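Side-chain contacts in glutaredoxin 2 (Salmonella enterica subsp. enterica serovar Typhimurium, PDB 3IR4), which binds glutathione and, as a glutaredoxin, probably catalyses glutathione-dependent thiol-disulfide exchange: residues 19-24 / 70-75; 97-102 / 148-153; 105-110 / 141-146; 164-169 / 173-178; 191-194 / 200-203. All coordinates share one frame; numbering follows the deposited sequence. Where two conformers were deposited one is given.

Contact 1 (19-24 / 70-75); sequences RMIFGL and HYVDNL. With SO4 (sulfate ion), chain D.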
# COMPACT_ATOMS: atom_id res chain seq x y z
N ARG A 19 4.87 -6.58 1.27
CA ARG A 19 5.36 -7.17 0.03
C ARG A 19 6.65 -6.54 -0.48
O ARG A 19 7.37 -7.16 -1.26
CB ARG A 19 4.30 -7.02 -1.06
CG ARG A 19 3.10 -7.88 -0.82
CD ARG A 19 1.98 -7.54 -1.77
NE ARG A 19 2.40 -7.86 -3.12
CZ ARG A 19 1.74 -7.55 -4.23
NH1 ARG A 19 0.61 -6.87 -4.16
NH2 ARG A 19 2.23 -7.92 -5.41
N MSE A 20 6.91 -5.30 -0.10
CA MSE A 20 8.02 -4.58 -0.73
C MSE A 20 9.40 -5.20 -0.57
O MSE A 20 10.15 -5.26 -1.51
CB MSE A 20 8.07 -3.12 -0.27
CG MSE A 20 6.91 -2.29 -0.80
SE MSE A 20 6.87 -0.50 -0.07
CE MSE A 20 8.40 0.23 -0.97
N ILE A 21 9.76 -5.63 0.65
CA ILE A 21 11.12 -6.15 0.86
C ILE A 21 11.31 -7.44 0.09
O ILE A 21 12.41 -7.71 -0.40
CB ILE A 21 11.48 -6.31 2.36
CG1 ILE A 21 11.51 -4.95 3.07
CG2 ILE A 21 12.84 -7.05 2.53
CD1 ILE A 21 12.56 -4.01 2.63
N PHE A 22 10.27 -8.27 -0.02
CA PHE A 22 10.39 -9.48 -0.81
C PHE A 22 10.83 -9.14 -2.23
O PHE A 22 11.69 -9.78 -2.83
CB PHE A 22 9.09 -10.28 -0.82
CG PHE A 22 8.77 -10.93 0.48
CD1 PHE A 22 9.34 -12.15 0.83
CD2 PHE A 22 7.89 -10.34 1.37
CE1 PHE A 22 9.03 -12.76 2.02
CE2 PHE A 22 7.59 -10.96 2.58
CZ PHE A 22 8.16 -12.19 2.89
N GLY A 23 10.20 -8.14 -2.82
CA GLY A 23 10.55 -7.74 -4.15
C GLY A 23 11.92 -7.15 -4.27
O GLY A 23 12.71 -7.50 -5.15
N LEU A 24 12.23 -6.22 -3.38
CA LEU A 24 13.51 -5.53 -3.43
C LEU A 24 14.71 -6.45 -3.25
O LEU A 24 15.77 -6.19 -3.80
CB LEU A 24 13.58 -4.40 -2.39
CG LEU A 24 12.59 -3.27 -2.62
CD1 LEU A 24 12.44 -2.34 -1.41
CD2 LEU A 24 12.96 -2.48 -3.86
N HIS A 70 10.76 -5.51 8.72
CA HIS A 70 12.08 -5.64 9.36
C HIS A 70 12.54 -7.09 9.50
O HIS A 70 13.71 -7.38 9.29
CB HIS A 70 12.13 -4.90 10.65
CG HIS A 70 12.08 -3.42 10.48
ND1 HIS A 70 11.07 -2.64 10.98
CD2 HIS A 70 12.93 -2.57 9.84
CE1 HIS A 70 11.29 -1.38 10.66
NE2 HIS A 70 12.41 -1.31 9.96
N TYR A 71 11.64 -8.01 9.86
CA TYR A 71 12.01 -9.41 9.95
C TYR A 71 12.58 -9.90 8.62
O TYR A 71 13.67 -10.49 8.54
CB TYR A 71 10.77 -10.23 10.34
CG TYR A 71 11.01 -11.73 10.26
CD1 TYR A 71 11.74 -12.39 11.23
CD2 TYR A 71 10.53 -12.46 9.19
CE1 TYR A 71 11.97 -13.78 11.15
CE2 TYR A 71 10.75 -13.83 9.09
CZ TYR A 71 11.47 -14.49 10.06
OH TYR A 71 11.69 -15.86 9.98
N VAL A 72 11.84 -9.65 7.54
CA VAL A 72 12.26 -10.12 6.23
C VAL A 72 13.54 -9.41 5.76
O VAL A 72 14.41 -10.04 5.23
CB VAL A 72 11.12 -10.00 5.21
CG1 VAL A 72 11.55 -10.41 3.79
CG2 VAL A 72 9.92 -10.83 5.65
N ASP A 73 13.67 -8.11 5.99
CA ASP A 73 14.87 -7.39 5.59
C ASP A 73 16.09 -7.91 6.36
O ASP A 73 17.21 -7.89 5.85
CB ASP A 73 14.71 -5.89 5.85
CG ASP A 73 15.75 -5.04 5.13
OD1 ASP A 73 16.17 -5.43 4.02
OD2 ASP A 73 16.12 -3.98 5.70
N ASN A 74 15.88 -8.37 7.58
CA ASN A 74 16.96 -8.78 8.46
C ASN A 74 17.30 -10.25 8.40
O ASN A 74 18.35 -10.67 8.92
CB ASN A 74 16.61 -8.37 9.90
CG ASN A 74 16.56 -6.87 10.07
OD1 ASN A 74 16.98 -6.09 9.22
ND2 ASN A 74 16.03 -6.44 11.22
N LEU A 75 16.48 -11.02 7.70
CA LEU A 75 16.59 -12.47 7.77
C LEU A 75 17.92 -13.02 7.24
O LEU A 75 18.42 -14.01 7.76
CB LEU A 75 15.37 -13.11 7.08
CG LEU A 75 15.15 -14.59 7.33
CD1 LEU A 75 15.04 -14.93 8.81
CD2 LEU A 75 13.90 -15.01 6.55
S SO4 D . 12.38 -17.12 13.34
O1 SO4 D . 13.06 -16.88 12.06
O2 SO4 D . 11.80 -15.88 13.91
O3 SO4 D . 11.34 -18.12 13.15
O4 SO4 D . 13.36 -17.71 14.26

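Contact 2 (97-102 / 148-153); sequences NGYVNQ and KKIGDD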
# COMPACT_ATOMS: atom_id res chain seq x y z
N ASN A 97 -2.41 11.34 3.87
CA ASN A 97 -3.19 10.21 4.36
C ASN A 97 -4.41 10.66 5.12
O ASN A 97 -5.36 9.90 5.26
CB ASN A 97 -2.35 9.24 5.18
CG ASN A 97 -1.53 8.30 4.30
OD1 ASN A 97 -2.04 7.67 3.37
ND2 ASN A 97 -0.26 8.13 4.64
N GLY A 98 -4.43 11.90 5.60
CA GLY A 98 -5.56 12.43 6.29
C GLY A 98 -6.79 12.67 5.42
O GLY A 98 -7.90 12.64 5.95
N TYR A 99 -6.62 12.91 4.11
CA TYR A 99 -7.77 13.14 3.20
C TYR A 99 -7.87 12.17 2.02
O TYR A 99 -8.92 12.07 1.39
CB TYR A 99 -7.81 14.56 2.62
CG TYR A 99 -6.73 14.93 1.65
CD1 TYR A 99 -5.55 15.52 2.08
CD2 TYR A 99 -6.86 14.66 0.29
CE1 TYR A 99 -4.53 15.88 1.17
CE2 TYR A 99 -5.86 14.99 -0.61
CZ TYR A 99 -4.71 15.59 -0.18
OH TYR A 99 -3.73 15.90 -1.10
N VAL A 100 -6.81 11.45 1.72
CA VAL A 100 -6.71 10.68 0.49
C VAL A 100 -7.75 9.59 0.36
O VAL A 100 -8.10 9.20 -0.76
CB VAL A 100 -5.28 10.13 0.29
CG1 VAL A 100 -5.02 8.94 1.20
CG2 VAL A 100 -5.04 9.74 -1.15
N ASN A 101 -8.26 9.07 1.48
CA ASN A 101 -9.22 8.00 1.41
C ASN A 101 -10.54 8.45 0.78
O ASN A 101 -11.31 7.60 0.34
CB ASN A 101 -9.45 7.33 2.74
CG ASN A 101 -8.49 6.21 2.99
OD1 ASN A 101 -7.81 5.77 2.05
ND2 ASN A 101 -8.47 5.69 4.20
N GLN A 102 -10.81 9.76 0.73
CA GLN A 102 -11.99 10.23 0.02
C GLN A 102 -11.87 9.95 -1.48
O GLN A 102 -12.88 9.84 -2.15
CB GLN A 102 -12.27 11.67 0.30
CG GLN A 102 -12.66 11.91 1.74
CD GLN A 102 -13.20 13.29 2.00
OE1 GLN A 102 -12.98 14.24 1.25
NE2 GLN A 102 -13.93 13.42 3.09
N LYS A 148 -7.28 17.97 -7.60
CA LYS A 148 -6.44 19.17 -7.61
C LYS A 148 -5.60 19.26 -6.34
O LYS A 148 -4.44 19.67 -6.38
CB LYS A 148 -7.34 20.41 -7.77
CG LYS A 148 -6.60 21.74 -7.84
CD LYS A 148 -7.54 22.93 -8.01
CE LYS A 148 -6.78 24.24 -8.15
NZ LYS A 148 -6.07 24.31 -9.46
N LYS A 149 -6.20 18.89 -5.20
CA LYS A 149 -5.47 18.87 -3.92
C LYS A 149 -4.29 17.92 -3.95
O LYS A 149 -3.18 18.31 -3.60
CB LYS A 149 -6.38 18.47 -2.73
CG LYS A 149 -7.24 19.59 -2.10
CD LYS A 149 -8.18 19.05 -1.01
CE LYS A 149 -7.43 18.33 0.10
NZ LYS A 149 -6.50 19.27 0.78
N ILE A 150 -4.50 16.69 -4.39
CA ILE A 150 -3.38 15.77 -4.42
C ILE A 150 -2.33 16.26 -5.45
O ILE A 150 -1.13 16.13 -5.23
CB ILE A 150 -3.84 14.32 -4.56
CG1 ILE A 150 -2.65 13.37 -4.37
CG2 ILE A 150 -4.51 14.09 -5.89
CD1 ILE A 150 -1.88 13.52 -3.04
N GLY A 151 -2.78 16.88 -6.53
CA GLY A 151 -1.83 17.42 -7.51
C GLY A 151 -0.93 18.47 -6.86
O GLY A 151 0.30 18.48 -7.03
N ASP A 152 -1.53 19.36 -6.09
CA ASP A 152 -0.76 20.38 -5.37
C ASP A 152 0.22 19.76 -4.40
O ASP A 152 1.38 20.17 -4.36
CB ASP A 152 -1.70 21.33 -4.63
CG ASP A 152 -2.51 22.24 -5.55
OD1 ASP A 152 -2.19 22.34 -6.74
OD2 ASP A 152 -3.47 22.87 -5.04
N ASP A 153 -0.24 18.80 -3.61
CA ASP A 153 0.64 18.14 -2.66
C ASP A 153 1.78 17.39 -3.35
O ASP A 153 2.92 17.40 -2.86
CB ASP A 153 -0.17 17.27 -1.71
CG ASP A 153 -0.93 18.10 -0.67
OD1 ASP A 153 -0.48 19.22 -0.36
OD2 ASP A 153 -1.96 17.62 -0.16

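Contact 3 (105-110 / 141-146); sequences LPRFAK and AHSAGL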
# COMPACT_ATOMS: atom_id res chain seq x y z
N LEU A 105 -11.09 5.06 -1.21
CA LEU A 105 -12.06 4.05 -0.79
C LEU A 105 -13.19 3.84 -1.79
O LEU A 105 -13.53 2.70 -2.08
CB LEU A 105 -12.57 4.32 0.63
CG LEU A 105 -11.51 4.38 1.75
CD1 LEU A 105 -12.18 4.70 3.05
CD2 LEU A 105 -10.68 3.11 1.85
N PRO A 106 -13.78 4.93 -2.33
CA PRO A 106 -14.85 4.70 -3.27
C PRO A 106 -14.39 3.98 -4.52
O PRO A 106 -15.17 3.27 -5.14
CB PRO A 106 -15.35 6.12 -3.60
CG PRO A 106 -14.96 6.95 -2.45
CD PRO A 106 -13.63 6.37 -2.02
N ARG A 107 -13.14 4.23 -4.93
CA ARG A 107 -12.57 3.59 -6.09
C ARG A 107 -12.19 2.14 -5.81
O ARG A 107 -12.45 1.25 -6.64
CB ARG A 107 -11.41 4.43 -6.65
CG ARG A 107 -11.91 5.71 -7.28
CD ARG A 107 -10.78 6.64 -7.65
NE ARG A 107 -11.22 7.85 -8.37
CZ ARG A 107 -11.86 8.86 -7.80
NH1 ARG A 107 -12.08 8.88 -6.50
NH2 ARG A 107 -12.30 9.86 -8.55
N PHE A 108 -11.62 1.86 -4.65
CA PHE A 108 -11.37 0.48 -4.27
C PHE A 108 -12.67 -0.34 -4.37
O PHE A 108 -12.68 -1.44 -4.92
CB PHE A 108 -10.86 0.37 -2.81
CG PHE A 108 -9.48 0.95 -2.55
CD1 PHE A 108 -8.48 1.04 -3.50
CD2 PHE A 108 -9.15 1.27 -1.26
CE1 PHE A 108 -7.22 1.52 -3.17
CE2 PHE A 108 -7.86 1.74 -0.93
CZ PHE A 108 -6.93 1.86 -1.89
N ALA A 109 -13.75 0.23 -3.85
CA ALA A 109 -15.03 -0.46 -3.79
C ALA A 109 -15.64 -0.77 -5.15
O ALA A 109 -16.52 -1.61 -5.25
CB ALA A 109 -16.00 0.37 -3.00
N LYS A 110 -15.20 -0.04 -6.18
CA LYS A 110 -15.65 -0.21 -7.54
C LYS A 110 -14.71 -0.99 -8.43
O LYS A 110 -15.01 -1.19 -9.59
CB LYS A 110 -15.87 1.16 -8.17
CG LYS A 110 -17.12 1.87 -7.68
CD LYS A 110 -17.13 3.36 -8.08
CE LYS A 110 -18.50 3.94 -8.34
NZ LYS A 110 -19.41 3.86 -7.18
N ALA A 141 -18.34 12.71 -6.07
CA ALA A 141 -18.82 13.97 -6.65
C ALA A 141 -17.86 15.11 -6.37
O ALA A 141 -17.88 16.10 -7.09
CB ALA A 141 -20.20 14.31 -6.16
N HIS A 142 -17.00 14.96 -5.37
CA HIS A 142 -15.95 15.94 -5.04
C HIS A 142 -14.59 15.59 -5.63
O HIS A 142 -13.59 16.17 -5.23
CB HIS A 142 -15.86 16.07 -3.52
CG HIS A 142 -16.98 16.85 -2.94
ND1 HIS A 142 -18.20 16.30 -2.66
CD2 HIS A 142 -17.08 18.17 -2.67
CE1 HIS A 142 -19.00 17.24 -2.18
NE2 HIS A 142 -18.35 18.38 -2.19
N SER A 143 -14.55 14.68 -6.58
CA SER A 143 -13.28 14.24 -7.15
C SER A 143 -12.46 15.37 -7.75
O SER A 143 -11.24 15.37 -7.61
CB SER A 143 -13.52 13.19 -8.24
OG SER A 143 -14.00 11.98 -7.73
N ALA A 144 -13.09 16.31 -8.44
CA ALA A 144 -12.29 17.35 -9.14
C ALA A 144 -11.43 18.11 -8.13
O ALA A 144 -10.24 18.31 -8.31
CB ALA A 144 -13.20 18.31 -9.90
N GLY A 145 -12.05 18.56 -7.05
CA GLY A 145 -11.31 19.30 -6.03
C GLY A 145 -10.26 18.45 -5.32
O GLY A 145 -9.17 18.91 -5.01
N LEU A 146 -10.59 17.19 -5.04
CA LEU A 146 -9.67 16.29 -4.37
C LEU A 146 -8.46 16.00 -5.27
O LEU A 146 -7.33 15.93 -4.79
CB LEU A 146 -10.36 14.99 -3.97
CG LEU A 146 -11.36 15.11 -2.83
CD1 LEU A 146 -12.28 13.90 -2.79
CD2 LEU A 146 -10.63 15.24 -1.51
O HOH W 1 -13.46 10.67 -4.75

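Contact 4 (164-169 / 173-178); sequences PNAVNG and EDDIHL. With SO4 (sulfate ion), chain F.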
# COMPACT_ATOMS: atom_id res chain seq x y z
N PRO A 164 14.95 8.04 -7.81
CA PRO A 164 13.82 7.15 -8.03
C PRO A 164 13.81 5.87 -7.24
O PRO A 164 12.78 5.19 -7.20
CB PRO A 164 13.91 6.80 -9.52
CG PRO A 164 14.78 7.81 -10.10
CD PRO A 164 15.64 8.36 -9.07
N ASN A 165 14.95 5.50 -6.67
CA ASN A 165 15.11 4.25 -5.93
C ASN A 165 15.28 4.47 -4.44
O ASN A 165 15.55 3.52 -3.71
CB ASN A 165 16.22 3.36 -6.50
CG ASN A 165 17.58 4.00 -6.45
OD1 ASN A 165 17.70 5.22 -6.43
ND2 ASN A 165 18.62 3.19 -6.52
N ALA A 166 15.10 5.70 -3.97
CA ALA A 166 15.21 6.02 -2.54
C ALA A 166 14.80 7.45 -2.30
O ALA A 166 15.48 8.38 -2.71
CB ALA A 166 16.62 5.80 -2.02
N VAL A 167 13.70 7.64 -1.58
CA VAL A 167 13.18 9.00 -1.37
C VAL A 167 14.18 9.93 -0.70
O VAL A 167 14.23 11.12 -1.01
CB VAL A 167 11.79 8.98 -0.68
CG1 VAL A 167 11.86 8.39 0.70
CG2 VAL A 167 11.19 10.38 -0.64
N ASN A 168 15.00 9.38 0.19
CA ASN A 168 16.02 10.18 0.88
C ASN A 168 17.44 9.93 0.40
O ASN A 168 18.37 10.50 0.98
CB ASN A 168 15.90 9.97 2.39
CG ASN A 168 14.50 10.26 2.93
OD1 ASN A 168 13.81 11.14 2.42
ND2 ASN A 168 14.05 9.46 3.86
N GLY A 169 17.62 9.14 -0.66
CA GLY A 169 18.96 8.86 -1.22
C GLY A 169 19.39 7.44 -0.99
O GLY A 169 19.94 6.82 -1.87
N GLU A 173 12.70 3.50 5.75
CA GLU A 173 11.30 3.23 6.04
C GLU A 173 10.40 4.30 5.40
O GLU A 173 9.21 4.04 5.21
CB GLU A 173 11.05 3.11 7.53
CG GLU A 173 11.63 1.85 8.19
CD GLU A 173 13.13 1.92 8.48
OE1 GLU A 173 13.77 2.99 8.27
OE2 GLU A 173 13.65 0.89 8.96
N ASP A 174 10.92 5.49 5.06
CA ASP A 174 10.09 6.45 4.33
C ASP A 174 9.64 5.89 2.99
O ASP A 174 8.54 6.18 2.55
CB ASP A 174 10.80 7.79 4.13
CG ASP A 174 10.92 8.61 5.41
OD1 ASP A 174 10.22 8.31 6.41
OD2 ASP A 174 11.68 9.61 5.37
N ASP A 175 10.47 5.09 2.33
CA ASP A 175 10.08 4.43 1.08
C ASP A 175 8.95 3.44 1.31
O ASP A 175 8.03 3.30 0.50
CB ASP A 175 11.27 3.73 0.44
CG ASP A 175 12.33 4.70 0.02
OD1 ASP A 175 12.07 5.44 -0.95
OD2 ASP A 175 13.40 4.76 0.67
N ILE A 176 9.06 2.70 2.42
CA ILE A 176 8.06 1.72 2.79
C ILE A 176 6.71 2.41 2.99
O ILE A 176 5.67 1.90 2.58
CB ILE A 176 8.48 0.94 4.05
CG1 ILE A 176 9.83 0.21 3.82
CG2 ILE A 176 7.38 -0.01 4.45
CD1 ILE A 176 9.82 -0.87 2.75
N HIS A 177 6.69 3.58 3.62
CA HIS A 177 5.43 4.30 3.83
C HIS A 177 4.95 5.06 2.60
O HIS A 177 3.74 5.21 2.41
CB HIS A 177 5.54 5.23 5.04
CG HIS A 177 5.71 4.51 6.32
ND1 HIS A 177 4.80 3.60 6.79
CD2 HIS A 177 6.72 4.54 7.22
CE1 HIS A 177 5.23 3.12 7.95
NE2 HIS A 177 6.39 3.68 8.22
N LEU A 178 5.86 5.57 1.78
CA LEU A 178 5.46 6.39 0.65
C LEU A 178 4.95 5.60 -0.56
O LEU A 178 3.92 5.94 -1.16
CB LEU A 178 6.64 7.29 0.22
CG LEU A 178 6.41 8.15 -1.01
CD1 LEU A 178 5.22 9.14 -0.79
CD2 LEU A 178 7.69 8.89 -1.37
S SO4 F . 7.52 4.00 11.80
O1 SO4 F . 8.87 4.16 12.39
O2 SO4 F . 7.16 5.33 11.27
O3 SO4 F . 7.63 3.00 10.73
O4 SO4 F . 6.61 3.63 12.87
O HOH W 2 14.84 6.79 1.61

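Contact 5 (191-194 / 200-203); sequences IHWP and YRDN. With SO4 (sulfate ion), chain E.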
# COMPACT_ATOMS: atom_id res chain seq x y z
N ILE A 191 -5.14 12.52 -12.03
CA ILE A 191 -4.05 13.13 -11.28
C ILE A 191 -2.92 13.59 -12.20
O ILE A 191 -2.53 12.90 -13.15
CB ILE A 191 -3.49 12.16 -10.22
CG1 ILE A 191 -4.54 11.95 -9.12
CG2 ILE A 191 -2.21 12.72 -9.60
CD1 ILE A 191 -4.14 10.94 -8.05
N HIS A 192 -2.39 14.78 -11.91
CA HIS A 192 -1.20 15.33 -12.54
C HIS A 192 0.04 14.89 -11.71
O HIS A 192 0.19 15.30 -10.57
CB HIS A 192 -1.27 16.85 -12.58
CG HIS A 192 -2.40 17.40 -13.40
ND1 HIS A 192 -2.41 18.68 -13.88
CD2 HIS A 192 -3.55 16.83 -13.84
CE1 HIS A 192 -3.53 18.90 -14.55
NE2 HIS A 192 -4.23 17.79 -14.55
N TRP A 193 0.85 14.05 -12.31
CA TRP A 193 2.03 13.48 -11.67
C TRP A 193 3.29 14.22 -12.05
O TRP A 193 3.70 14.16 -13.21
CB TRP A 193 2.17 12.01 -12.06
CG TRP A 193 1.12 11.11 -11.50
CD1 TRP A 193 -0.10 10.83 -12.05
CD2 TRP A 193 1.20 10.37 -10.28
NE1 TRP A 193 -0.75 9.93 -11.27
CE2 TRP A 193 -0.00 9.65 -10.16
CE3 TRP A 193 2.18 10.20 -9.31
CZ2 TRP A 193 -0.24 8.77 -9.12
CZ3 TRP A 193 1.94 9.37 -8.28
CH2 TRP A 193 0.75 8.65 -8.18
N PRO A 194 3.96 14.86 -11.09
CA PRO A 194 5.23 15.50 -11.41
C PRO A 194 6.27 14.46 -11.79
O PRO A 194 6.17 13.31 -11.41
CB PRO A 194 5.58 16.23 -10.09
CG PRO A 194 4.30 16.44 -9.42
CD PRO A 194 3.55 15.16 -9.71
N TYR A 200 9.85 7.89 -9.53
CA TYR A 200 9.98 7.11 -8.28
C TYR A 200 8.90 6.02 -8.26
O TYR A 200 9.18 4.85 -7.99
CB TYR A 200 9.85 8.07 -7.09
CG TYR A 200 9.82 7.38 -5.75
CD1 TYR A 200 8.61 6.96 -5.18
CD2 TYR A 200 10.98 7.11 -5.07
CE1 TYR A 200 8.59 6.34 -3.97
CE2 TYR A 200 10.96 6.48 -3.85
CZ TYR A 200 9.77 6.07 -3.31
OH TYR A 200 9.70 5.43 -2.10
N ARG A 201 7.66 6.40 -8.51
CA ARG A 201 6.55 5.46 -8.56
C ARG A 201 6.85 4.32 -9.52
O ARG A 201 6.69 3.15 -9.18
CB ARG A 201 5.33 6.23 -9.04
CG ARG A 201 4.07 5.42 -9.35
CD ARG A 201 3.14 6.20 -10.24
NE ARG A 201 3.68 6.31 -11.58
CZ ARG A 201 3.36 7.27 -12.45
NH1 ARG A 201 2.47 8.20 -12.12
NH2 ARG A 201 3.92 7.30 -13.64
N ASP A 202 7.29 4.65 -10.72
CA ASP A 202 7.53 3.65 -11.74
C ASP A 202 8.67 2.75 -11.40
O ASP A 202 8.59 1.52 -11.54
CB ASP A 202 7.78 4.32 -13.09
CG ASP A 202 6.54 4.97 -13.69
OD1 ASP A 202 5.42 4.71 -13.23
OD2 ASP A 202 6.72 5.77 -14.63
N ASN A 203 9.77 3.32 -10.92
CA ASN A 203 10.91 2.52 -10.58
C ASN A 203 10.64 1.62 -9.39
O ASN A 203 10.98 0.44 -9.38
CB ASN A 203 12.14 3.37 -10.28
CG ASN A 203 13.25 2.52 -9.73
OD1 ASN A 203 13.85 1.75 -10.47
ND2 ASN A 203 13.42 2.55 -8.41
S SO4 E . 0.40 21.31 -13.84
O1 SO4 E . 0.33 20.81 -15.22
O2 SO4 E . 0.11 22.75 -13.85
O3 SO4 E . 1.75 21.05 -13.30
O4 SO4 E . -0.64 20.60 -13.07

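Contact 1 (19-24 / 70-75)
V72 lays its CG1 methyl over the middle of the F22 ring, 3.9 Å from V72 CG1 to the centroid of that ring and only 12° off its normal, which identifies a CH-pi contact. The second branch of V72 works at the rim, with V72 CG2 3.5 Å from F22 CZ. Both contacts follow from the valine torsion: with CG1 trans to the backbone N (chi1 177°), both methyls come down on one face of the ring, CG2 displaced outward past CZ. Next to it, I21 CG2 lies 3.8 Å from V72 CG1 and 3.7 Å from D73 CA, so this isoleucine branch is wedged between the valine methyl and the neighbouring backbone. The short helical segments run nearly side by side, their axes 9.0 Å apart and inclined by 16°. They belong to helices 13-25 and 65-74 of the thioredoxin-like domain, and F22 and V72 both also touch L54 of strand 53-55, so this pair lies between the helices and the sheet. D73 crosses I21 at about a right angle, presenting CB to I21 CG2 at 4.0 Å, while its buried carboxylate is engaged elsewhere: OD1 bonds to L80 N and OD2 to L81 N. Y71 points its hydroxyl to a sulfate ion, probably from the crystallisation liquor, with Y71 OH 2.7 Å from sulfate O1, in the ring plane; K56 NZ binds the same ion.

Contact 2 (97-102 / 148-153)
Y99 sends its hydroxyl to the carboxylate of D153, where Y99 OH donates to D153 OD2 over 2.6 Å. The acceptor oxygen lies in the plane of the tyrosine ring, at its edge; seen from the carboxylate, the hydroxyl arrives on the anti side, 21° out of plane. One face of the ring belongs to K149. K149 CE is centred above the Y99 ring, 3.6 Å from its centroid and 5° off the normal, and K149 NZ stays over the same face at 4.1 Å from that centroid. The methylene thus supplies a CH-pi contact and the ammonium a cation-pi one, made possible by bends at the last two torsions of the lysine chain that fold it back over the ring. At the phenol end, Y99 OH also comes within 3.3 Å of I150 CA and 3.6 Å of I150 CD1, so the oxygen sits against the helix surface.

In the next shell, D153 OD1 forms a salt bridge with K95 NZ, which fixes the carboxylate from its other oxygen and probably steadies its negative charge. Y99 itself projects from the link between helices 87-97 and 101-108 in the GST_C-type domain and lands on helix 143-160. There I150 continues inward onto V96 of helix 87-97 and L185 of helix 173-185, and V100 also packs on L185.

Contact 3 (105-110 / 141-146)
R107 of helix 101-108 reaches S143, the first residue of helix 143-160, bridging two members of the all-helical GST_C-type domain by one direct hydrogen bond and a water. Along the first segment, L105 heads into helix 119-133, against F125, K129 and S133. P106 follows at a kink, since its N has no bond to the turn before; its ring packs on L140. R107 carries the contact. Its chain is extended from CG to NE (chi3 175°), which carries the guanidinium out to S143. R107 NH2 donates to S143 OG over 2.8 Å, with an N-H...O angle of 164° and the acceptor only 7° out of the guanidinium plane: a nearly straight, in-plane bond. The other nitrogens are engaged as well. R107 NE bonds to I218 O, and R107 NH1 turns back to L103 O of its own helix; because I218 is the last residue, the buried positive charge is probably offset by the chain's terminal carboxylate. F108 turns to another part of the molecule, its ring meeting that of H11 in the thioredoxin-like domain. A109 N closes the helical turn on L105 O at 3.0 Å, and its side chain touches F136 and I126. K110 touches L140 and I218. Across the contact, S143 OG is bonded to L140 O, its strongest polar partner, and so ties the helix start to the end of helix 136-141. A water completes a small ring of bonds: it accepts from R107 NH1 at 2.9 Å and donates to S143 OG at 3.3 Å.

Contact 4 (164-169 / 173-178)
V167 and N168, in a type I turn from A166 to G169, are both tied to the start of helix 173-185 by hydrogen bonds to aspartates. V167 N donates to D175 OD1 over 2.8 Å at 162°, meeting the syn lone pair of that oxygen. N168 ND2 donates to D174 OD2, also at 2.8 Å; the acceptor is in the amide plane but met on its anti side, out of the carboxylate plane, the two planes being 83° apart. A water joins N168 N to D175 OD2. D175 OD1 is bonded most strongly to Y200 OH, and D175 OD2 to S172 N, consistent with the N-capping box of the GST fold at this helix. H177 NE2 donates at 2.9 Å to O3 of a sulfate, probably from the crystallisation liquor, which R85 NH1 also holds.

In a salt bridge, D174 OD1 pairs with R85 NE, probably stabilising the buried charge.

Apolar contact comes from the two branches of V167: CG1 lies 3.6 Å from D174 CB, and CG2, trans to the backbone N, is 3.9 Å from L178 CD2. V167 also packs on I89 of helix 87-97 and Y200 of helix 195-208, so the turn is lodged where three helices of the C-terminal domain meet.

Contact 5 (191-194 / 200-203)
Loop 191-194, which leads into helix 195-208 of the C-terminal helical domain, lays the indole of W193 against R201 on that helix. The approach is by a single nitrogen: R201 NH1 sits over one face of the indole, 3.1 Å from W193 CD2 and offset toward the rim. Ring and guanidinium planes are 71° apart, so the cation stands on edge over the indole and does not lie flat upon it. R201 CZ is 4.6 Å from the centroid of the five-membered ring of W193, 19° off its normal, which meets the geometry of a cation-pi contact. Further back along the chain, R201 CD covers the six-membered ring, 4.1 Å from that centroid of W193. The bend at chi3 (70°) lets one side chain serve both rings.

What fixes the rotation of the guanidinium is its neighbour on the helix. R201 NE donates to D202 OD1 at 2.9 Å and R201 NH2 to the same oxygen at 3.0 Å, both from one face of the carboxylate plane. This side-on salt bridge turns NH1 toward the indole and probably tempers the cation's charge. On the opposite face of W193 lies I191 CG2, 3.5 Å above the plane and offset toward the rim. Just beyond, P194 takes the N-cap position. The whole is an edge-on cation-pi contact backed by an isoleucine branch, joining the loop before helix 195-208 to that helix's second turn.

How the contacts relate
From the N terminus, contact 1 comes first, closing the loop from helix 13-25 to helix 65-74 within the thioredoxin-like domain. The other four belong to the C-terminal helical domain. Contact 2 joins residues 97-102 to helix 143-160, and contact 3 is nested inside its loop, tying helix 101-108 to helix 143-160 again; their centres are 11 Å apart. Contacts 4 and 5 follow in series as short closures around the starts of helices 173-185 and 195-208. They meet where P164 O is hydrogen-bonded to N203 ND2 at 3.0 Å. The domains are linked at contact 4, where H70 of contact 1 bonds to E173, while I150 and I191 join contacts 2 and 5.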